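Local atomic coordinates of insecticidal crystal protein Cry7Cal (Bacillus thuringiensis, PDB entry 5ZI1), a protein that is an insecticidal delta endotoxin of the Cry family, active against locusts, that probably binds receptors of its insect host. Residues 286-298 and 474-488. Sequence-based numbering, arbitrary orientation.
Sequences AIPKPGLFQWLTK and VKAFETNTAGVEIID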
ATOM      1  N   ALA A 286      -5.974 -11.126 -14.293  1.00 42.13           N
ATOM      2  CA  ALA A 286      -5.282 -11.266 -13.017  1.00 43.74           C
ATOM      3  C   ALA A 286      -5.610 -10.160 -12.018  1.00 46.44           C
ATOM      4  O   ALA A 286      -5.544 -10.393 -10.810  1.00 47.98           O
ATOM      5  CB  ALA A 286      -3.775 -11.283 -13.239  1.00 44.68           C
ATOM      6  N   ILE A 287      -5.904  -8.952 -12.476  1.00 44.54           N
ATOM      7  CA  ILE A 287      -5.960  -7.772 -11.622  1.00 47.19           C
ATOM      8  C   ILE A 287      -7.364  -7.184 -11.694  1.00 45.43           C
ATOM      9  O   ILE A 287      -7.727  -6.533 -12.678  1.00 44.61           O
ATOM     10  CB  ILE A 287      -4.906  -6.736 -12.043  1.00 49.17           C
ATOM     11  CG1 ILE A 287      -3.526  -7.409 -12.080  1.00 47.14           C
ATOM     12  CG2 ILE A 287      -4.942  -5.514 -11.133  1.00 46.46           C
ATOM     13  CD1 ILE A 287      -3.035  -7.854 -10.738  1.00 44.33           C
ATOM     14  N   PRO A 288      -8.190  -7.405 -10.671  1.00 45.22           N
ATOM     15  CA  PRO A 288      -9.558  -6.882 -10.699  1.00 48.20           C
ATOM     16  C   PRO A 288      -9.543  -5.364 -10.739  1.00 47.45           C
ATOM     17  O   PRO A 288      -8.565  -4.723 -10.358  1.00 41.76           O
ATOM     18  CB  PRO A 288     -10.163  -7.393  -9.391  1.00 49.09           C
ATOM     19  CG  PRO A 288      -9.240  -8.501  -8.936  1.00 46.66           C
ATOM     20  CD  PRO A 288      -7.886  -8.043  -9.383  1.00 45.30           C
ATOM     21  N   LYS A 289     -10.642  -4.796 -11.227  1.00 50.50           N
ATOM     22  CA  LYS A 289     -10.794  -3.345 -11.263  1.00 55.43           C
ATOM     23  C   LYS A 289     -10.769  -2.760  -9.850  1.00 47.32           C
ATOM     24  O   LYS A 289     -11.184  -3.414  -8.890  1.00 46.27           O
ATOM     25  CB  LYS A 289     -12.104  -2.958 -11.957  1.00 55.70           C
ATOM     26  CG  LYS A 289     -12.120  -3.246 -13.480  1.00 63.04           C
ATOM     27  CD  LYS A 289     -10.951  -2.578 -14.220  1.00 62.06           C
ATOM     28  CE  LYS A 289     -10.836  -3.047 -15.683  1.00 65.33           C
ATOM     29  NZ  LYS A 289      -9.908  -4.226 -15.890  1.00 63.04           N
ATOM     30  N   PRO A 290     -10.288  -1.528  -9.696  1.00 54.49           N
ATOM     31  CA  PRO A 290     -10.433  -0.833  -8.408  1.00 52.33           C
ATOM     32  C   PRO A 290     -11.876  -0.867  -7.928  1.00 49.48           C
ATOM     33  O   PRO A 290     -12.813  -0.737  -8.715  1.00 54.97           O
ATOM     34  CB  PRO A 290      -9.999   0.603  -8.727  1.00 51.59           C
ATOM     35  CG  PRO A 290      -9.226   0.507  -9.998  1.00 53.26           C
ATOM     36  CD  PRO A 290      -9.826  -0.624 -10.761  1.00 52.15           C
ATOM     37  N   GLY A 291     -12.058  -1.042  -6.623  1.00 48.24           N
ATOM     38  CA  GLY A 291     -13.371  -0.878  -6.038  1.00 45.14           C
ATOM     39  C   GLY A 291     -13.275  -0.438  -4.593  1.00 46.07           C
ATOM     40  O   GLY A 291     -12.190  -0.188  -4.062  1.00 44.41           O
ATOM     41  N   LEU A 292     -14.439  -0.343  -3.955  1.00 47.54           N
ATOM     42  CA  LEU A 292     -14.495  -0.244  -2.504  1.00 44.35           C
ATOM     43  C   LEU A 292     -13.695  -1.377  -1.875  1.00 46.13           C
ATOM     44  O   LEU A 292     -13.552  -2.457  -2.452  1.00 44.33           O
ATOM     45  CB  LEU A 292     -15.951  -0.290  -2.052  1.00 45.64           C
ATOM     46  CG  LEU A 292     -16.776   0.796  -2.765  1.00 50.83           C
ATOM     47  CD1 LEU A 292     -18.253   0.651  -2.460  1.00 51.41           C
ATOM     48  CD2 LEU A 292     -16.270   2.183  -2.368  1.00 42.90           C
ATOM     49  N   PHE A 293     -13.133  -1.130  -0.700  1.00 42.97           N
ATOM     50  CA  PHE A 293     -12.262  -2.141  -0.126  1.00 45.98           C
ATOM     51  C   PHE A 293     -13.085  -3.392   0.215  1.00 50.10           C
ATOM     52  O   PHE A 293     -14.239  -3.291   0.643  1.00 49.70           O
ATOM     53  CB  PHE A 293     -11.553  -1.568   1.106  1.00 45.32           C
ATOM     54  CG  PHE A 293     -10.560  -2.509   1.713  1.00 47.64           C
ATOM     55  CD1 PHE A 293      -9.231  -2.475   1.323  1.00 39.88           C
ATOM     56  CD2 PHE A 293     -10.970  -3.477   2.647  1.00 46.25           C
ATOM     57  CE1 PHE A 293      -8.293  -3.378   1.872  1.00 46.02           C
ATOM     58  CE2 PHE A 293     -10.049  -4.384   3.196  1.00 42.13           C
ATOM     59  CZ  PHE A 293      -8.712  -4.327   2.821  1.00 44.74           C
ATOM     60  N   GLN A 294     -12.506  -4.582   0.007  1.00 47.64           N
ATOM     61  CA  GLN A 294     -13.262  -5.830   0.094  1.00 45.99           C
ATOM     62  C   GLN A 294     -12.560  -6.850   0.977  1.00 47.72           C
ATOM     63  O   GLN A 294     -11.351  -7.070   0.857  1.00 51.27           O
ATOM     64  CB  GLN A 294     -13.487  -6.462  -1.286  1.00 47.60           C
ATOM     65  CG  GLN A 294     -14.323  -5.657  -2.241  1.00 45.05           C
ATOM     66  CD  GLN A 294     -14.507  -6.362  -3.582  1.00 47.06           C
ATOM     67  OE1 GLN A 294     -15.460  -7.101  -3.773  1.00 52.24           O
ATOM     68  NE2 GLN A 294     -13.595  -6.129  -4.513  1.00 47.38           N
ATOM     69  N   TRP A 295     -13.333  -7.492   1.847  1.00 46.56           N
ATOM     70  CA  TRP A 295     -12.827  -8.483   2.786  1.00 44.96           C
ATOM     71  C   TRP A 295     -13.185  -9.865   2.265  1.00 46.75           C
ATOM     72  O   TRP A 295     -14.345 -10.112   1.920  1.00 46.63           O
ATOM     73  CB  TRP A 295     -13.410  -8.269   4.181  1.00 39.60           C
ATOM     74  CG  TRP A 295     -13.178  -6.879   4.657  1.00 49.34           C
ATOM     75  CD1 TRP A 295     -13.922  -5.771   4.359  1.00 42.25           C
ATOM     76  CD2 TRP A 295     -12.092  -6.430   5.472  1.00 43.65           C
ATOM     77  NE1 TRP A 295     -13.377  -4.667   4.963  1.00 43.73           N
ATOM     78  CE2 TRP A 295     -12.251  -5.043   5.647  1.00 43.40           C
ATOM     79  CE3 TRP A 295     -11.002  -7.068   6.069  1.00 41.84           C
ATOM     80  CZ2 TRP A 295     -11.364  -4.281   6.404  1.00 44.46           C
ATOM     81  CZ3 TRP A 295     -10.133  -6.325   6.825  1.00 43.75           C
ATOM     82  CH2 TRP A 295     -10.314  -4.935   6.985  1.00 46.16           C
ATOM     83  N   LEU A 296     -12.192 -10.746   2.175  1.00 40.86           N
ATOM     84  CA  LEU A 296     -12.431 -12.076   1.625  1.00 43.84           C
ATOM     85  C   LEU A 296     -13.172 -12.914   2.654  1.00 42.51           C
ATOM     86  O   LEU A 296     -12.686 -13.102   3.772  1.00 42.87           O
ATOM     87  CB  LEU A 296     -11.111 -12.728   1.242  1.00 45.83           C
ATOM     88  CG  LEU A 296     -11.205 -14.053   0.499  1.00 48.29           C
ATOM     89  CD1 LEU A 296     -12.103 -13.902  -0.698  1.00 45.10           C
ATOM     90  CD2 LEU A 296      -9.814 -14.510   0.075  1.00 49.74           C
ATOM     91  N   THR A 297     -14.350 -13.416   2.300  1.00 40.87           N
ATOM     92  CA  THR A 297     -15.081 -14.248   3.248  1.00 46.14           C
ATOM     93  C   THR A 297     -15.198 -15.715   2.842  1.00 51.09           C
ATOM     94  O   THR A 297     -15.514 -16.544   3.700  1.00 57.20           O
ATOM     95  CB  THR A 297     -16.487 -13.676   3.484  1.00 48.93           C
ATOM     96  OG1 THR A 297     -17.256 -13.798   2.281  1.00 55.62           O
ATOM     97  CG2 THR A 297     -16.402 -12.184   3.846  1.00 48.12           C
ATOM     98  N   LYS A 298     -14.940 -16.068   1.583  1.00 49.99           N
ATOM     99  CA  LYS A 298     -15.075 -17.463   1.156  1.00 53.03           C
ATOM    100  C   LYS A 298     -14.263 -17.699  -0.110  1.00 47.26           C
ATOM    101  O   LYS A 298     -14.104 -16.798  -0.927  1.00 49.44           O
ATOM    102  CB  LYS A 298     -16.545 -17.833   0.907  1.00 55.22           C
ATOM    103  CG  LYS A 298     -17.211 -18.627   2.026  1.00 64.94           C
ATOM    104  CD  LYS A 298     -18.730 -18.442   2.037  1.00 69.05           C
ATOM    105  CE  LYS A 298     -19.383 -18.810   0.703  1.00 73.22           C
ATOM    106  NZ  LYS A 298     -20.724 -18.142   0.551  1.00 77.47           N
ATOM    107  N   VAL A 474     -12.658   4.697  -0.025  1.00 39.59           N
ATOM    108  CA  VAL A 474     -12.981   3.342  -0.450  1.00 49.63           C
ATOM    109  C   VAL A 474     -13.377   2.441   0.713  1.00 44.53           C
ATOM    110  O   VAL A 474     -13.898   1.354   0.470  1.00 47.16           O
ATOM    111  CB  VAL A 474     -11.828   2.717  -1.265  1.00 45.69           C
ATOM    112  CG1 VAL A 474     -11.641   3.484  -2.554  1.00 44.05           C
ATOM    113  CG2 VAL A 474     -10.544   2.698  -0.475  1.00 43.72           C
ATOM    114  N   LYS A 475     -13.194   2.877   1.970  1.00 47.85           N
ATOM    115  CA  LYS A 475     -13.746   2.141   3.108  1.00 45.25           C
ATOM    116  C   LYS A 475     -15.272   2.219   3.180  1.00 47.70           C
ATOM    117  O   LYS A 475     -15.865   1.548   4.034  1.00 47.46           O
ATOM    118  CB  LYS A 475     -13.149   2.634   4.429  1.00 42.32           C
ATOM    119  CG  LYS A 475     -11.636   2.395   4.594  1.00 41.00           C
ATOM    120  CD  LYS A 475     -11.292   0.899   4.571  1.00 48.13           C
ATOM    121  CE  LYS A 475     -11.883   0.137   5.769  1.00 44.48           C
ATOM    122  NZ  LYS A 475     -11.177   0.407   7.073  1.00 42.34           N
ATOM    123  N   ALA A 476     -15.913   2.999   2.309  1.00 51.86           N
ATOM    124  CA  ALA A 476     -17.359   2.961   2.128  1.00 47.81           C
ATOM    125  C   ALA A 476     -17.832   1.540   1.802  1.00 51.34           C
ATOM    126  O   ALA A 476     -17.035   0.630   1.548  1.00 47.64           O
ATOM    127  CB  ALA A 476     -17.783   3.896   0.998  1.00 41.24           C
ATOM    128  N   PHE A 477     -19.165   1.361   1.798  1.00 52.58           N
ATOM    129  CA  PHE A 477     -19.772   0.106   1.368  1.00 51.24           C
ATOM    130  C   PHE A 477     -20.754   0.270   0.220  1.00 52.36           C
ATOM    131  O   PHE A 477     -21.243  -0.741  -0.302  1.00 52.25           O
ATOM    132  CB  PHE A 477     -20.479  -0.600   2.539  1.00 50.91           C
ATOM    133  CG  PHE A 477     -21.766   0.051   2.965  1.00 54.14           C
ATOM    134  CD1 PHE A 477     -22.970  -0.298   2.369  1.00 53.38           C
ATOM    135  CD2 PHE A 477     -21.770   1.005   3.971  1.00 53.01           C
ATOM    136  CE1 PHE A 477     -24.147   0.302   2.756  1.00 56.34           C
ATOM    137  CE2 PHE A 477     -22.943   1.606   4.363  1.00 53.69           C
ATOM    138  CZ  PHE A 477     -24.134   1.257   3.753  1.00 57.78           C
ATOM    139  N   GLU A 478     -21.050   1.499  -0.192  1.00 52.26           N
ATOM    140  CA  GLU A 478     -21.925   1.732  -1.330  1.00 56.25           C
ATOM    141  C   GLU A 478     -21.625   3.107  -1.921  1.00 55.07           C
ATOM    142  O   GLU A 478     -21.263   4.043  -1.202  1.00 51.63           O
ATOM    143  CB  GLU A 478     -23.394   1.629  -0.923  1.00 57.41           C
ATOM    144  CG  GLU A 478     -24.387   1.781  -2.069  1.00 62.48           C
ATOM    145  CD  GLU A 478     -25.820   1.495  -1.624  1.00 73.10           C
ATOM    146  OE1 GLU A 478     -26.028   0.508  -0.881  1.00 77.09           O
ATOM    147  OE2 GLU A 478     -26.734   2.262  -2.008  1.00 77.98           O
ATOM    148  N   THR A 479     -21.759   3.199  -3.242  1.00 52.52           N
ATOM    149  CA  THR A 479     -21.638   4.443  -3.983  1.00 57.49           C
ATOM    150  C   THR A 479     -22.859   4.584  -4.878  1.00 61.85           C
ATOM    151  O   THR A 479     -23.595   3.619  -5.112  1.00 60.49           O
ATOM    152  CB  THR A 479     -20.371   4.498  -4.857  1.00 55.71           C
ATOM    153  OG1 THR A 479     -20.511   3.583  -5.948  1.00 59.61           O
ATOM    154  CG2 THR A 479     -19.124   4.141  -4.063  1.00 51.04           C
ATOM    155  N   ASN A 480     -23.063   5.800  -5.385  1.00 58.49           N
ATOM    156  CA  ASN A 480     -24.192   6.055  -6.265  1.00 58.78           C
ATOM    157  C   ASN A 480     -24.064   5.232  -7.542  1.00 63.41           C
ATOM    158  O   ASN A 480     -22.966   4.847  -7.955  1.00 62.94           O
ATOM    159  CB  ASN A 480     -24.278   7.542  -6.603  1.00 63.32           C
ATOM    160  CG  ASN A 480     -25.697   7.995  -6.847  1.00 66.67           C
ATOM    161  OD1 ASN A 480     -26.551   7.193  -7.216  1.00 69.15           O
ATOM    162  ND2 ASN A 480     -25.962   9.283  -6.635  1.00 65.87           N
ATOM    163  N   THR A 481     -25.209   4.972  -8.179  1.00 64.86           N
ATOM    164  CA  THR A 481     -25.231   4.106  -9.355  1.00 64.37           C
ATOM    165  C   THR A 481     -24.599   4.747 -10.580  1.00 64.94           C
ATOM    166  O   THR A 481     -24.219   4.028 -11.511  1.00 69.51           O
ATOM    167  CB  THR A 481     -26.664   3.696  -9.686  1.00 68.68           C
ATOM    168  OG1 THR A 481     -27.460   4.866  -9.922  1.00 68.08           O
ATOM    169  CG2 THR A 481     -27.256   2.900  -8.536  1.00 65.38           C
ATOM    170  N   ALA A 482     -24.478   6.070 -10.611  1.00 62.35           N
ATOM    171  CA  ALA A 482     -23.870   6.737 -11.745  1.00 58.85           C
ATOM    172  C   ALA A 482     -23.105   7.946 -11.241  1.00 64.12           C
ATOM    173  O   ALA A 482     -23.325   8.427 -10.125  1.00 62.84           O
ATOM    174  CB  ALA A 482     -24.911   7.153 -12.792  1.00 59.49           C
ATOM    175  N   GLY A 483     -22.180   8.418 -12.072  1.00 59.12           N
ATOM    176  CA  GLY A 483     -21.387   9.580 -11.737  1.00 61.95           C
ATOM    177  C   GLY A 483     -20.311   9.366 -10.699  1.00 59.03           C
ATOM    178  O   GLY A 483     -19.596  10.321 -10.377  1.00 57.89           O
ATOM    179  N   VAL A 484     -20.168   8.154 -10.163  1.00 58.41           N
ATOM    180  CA  VAL A 484     -19.154   7.832  -9.167  1.00 55.00           C
ATOM    181  C   VAL A 484     -18.380   6.616  -9.640  1.00 60.04           C
ATOM    182  O   VAL A 484     -18.958   5.533  -9.795  1.00 60.70           O
ATOM    183  CB  VAL A 484     -19.763   7.546  -7.791  1.00 54.84           C
ATOM    184  CG1 VAL A 484     -18.650   7.330  -6.788  1.00 52.90           C
ATOM    185  CG2 VAL A 484     -20.693   8.681  -7.367  1.00 58.31           C
ATOM    186  N   GLU A 485     -17.075   6.778  -9.812  1.00 57.60           N
ATOM    187  CA  GLU A 485     -16.195   5.721 -10.279  1.00 55.23           C
ATOM    188  C   GLU A 485     -15.029   5.586  -9.309  1.00 55.41           C
ATOM    189  O   GLU A 485     -14.698   6.515  -8.573  1.00 54.12           O
ATOM    190  CB  GLU A 485     -15.686   6.020 -11.691  1.00 61.93           C
ATOM    191  CG  GLU A 485     -15.250   4.799 -12.476  1.00 72.51           C
ATOM    192  CD  GLU A 485     -14.566   5.148 -13.800  1.00 81.39           C
ATOM    193  OE1 GLU A 485     -14.597   6.342 -14.200  1.00 80.43           O
ATOM    194  OE2 GLU A 485     -13.996   4.223 -14.434  1.00 80.92           O
ATOM    195  N   ILE A 486     -14.424   4.412  -9.286  1.00 56.40           N
ATOM    196  CA  ILE A 486     -13.268   4.145  -8.443  1.00 53.18           C
ATOM    197  C   ILE A 486     -12.092   3.904  -9.372  1.00 51.20           C
ATOM    198  O   ILE A 486     -12.205   3.144 -10.338  1.00 56.89           O
ATOM    199  CB  ILE A 486     -13.537   2.959  -7.504  1.00 56.14           C
ATOM    200  CG1 ILE A 486     -14.793   3.274  -6.696  1.00 56.45           C
ATOM    201  CG2 ILE A 486     -12.359   2.700  -6.565  1.00 52.87           C
ATOM    202  CD1 ILE A 486     -15.221   2.179  -5.802  1.00 58.45           C
ATOM    203  N   ILE A 487     -10.992   4.612  -9.133  1.00 50.23           N
ATOM    204  CA  ILE A 487      -9.903   4.696 -10.094  1.00 52.73           C
ATOM    205  C   ILE A 487      -8.592   4.524  -9.342  1.00 54.44           C
ATOM    206  O   ILE A 487      -8.514   4.714  -8.126  1.00 50.97           O
ATOM    207  CB  ILE A 487      -9.888   6.029 -10.885  1.00 52.68           C
ATOM    208  CG1 ILE A 487      -9.418   7.176  -9.994  1.00 47.36           C
ATOM    209  CG2 ILE A 487     -11.269   6.365 -11.463  1.00 50.55           C
ATOM    210  CD1 ILE A 487      -9.275   8.458 -10.736  1.00 57.45           C
ATOM    211  N   ASP A 488      -7.554   4.164 -10.094  1.00 54.50           N
ATOM    212  CA  ASP A 488      -6.240   3.970  -9.508  1.00 54.30           C
ATOM    213  C   ASP A 488      -5.611   5.301  -9.113  1.00 49.88           C
ATOM    214  O   ASP A 488      -5.867   6.338  -9.717  1.00 52.25           O
ATOM    215  CB  ASP A 488      -5.323   3.240 -10.483  1.00 56.08           C
ATOM    216  CG  ASP A 488      -5.574   1.749 -10.512  1.00 65.49           C
ATOM    217  OD1 ASP A 488      -5.844   1.148  -9.439  1.00 63.81           O
ATOM    218  OD2 ASP A 488      -5.497   1.172 -11.620  1.00 75.91           O
TER
HETATM  219  O   HOH W   1     -13.275   0.736 -11.276  1.00 61.32           O
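Leu292 lies between the two arms of 474-488, with the 476-479 part on one side and Ile486 on the other. Its CG sits beside its own backbone N and anti to the carbonyl carbon (chi1 -55°). CD1 lies against the backbone between Phe477 and Glu478, 3.7 Å from Glu478 N. CD2 meets Ile486 CD1 at 3.6 Å, the two side chains crossing at about a right angle, with Ala476 CB and the Thr479 methyl also lining it. Ile486 points its CD1 at the backbone as well, 3.2 Å from Leu292 N and close against the carbonyl carbon of Gly291, so this is where the packing is tightest. Just beyond Leu292, Phe293 N donates an almost straight hydrogen bond to Val474 O (2.9 Å, 169° at the hydrogen); the donor stands above the carbonyl plane, 39° out of it.

The Pro290 end is looser and wetter. The proline ring lays CB on Ile486 CG2 (3.8 Å) and brings CG near the carboxylate of exposed Asp488, while a water donates to both Pro290 O and Ile486 O and bridges the backbones. At the Trp295 end contact is also thin: Lys475 CE only approaches the indole edge, near its plane, and the ammonium goes on to a salt bridge with Glu248. Within its own segment the indole also meets Phe293, whose CE2 sits 3.3 Å above the ring plane, over its centre.

The loop entering the antiparallel sheet of the middle domain is thus joined to strands 478-479 and 484-487 of the C-terminal domain of this three-domain toxin. An apolar core around Leu292 and one direct backbone hydrogen bond make the join, which suggests that this part of the interface relies on apolar burial more than on charge between the two segments.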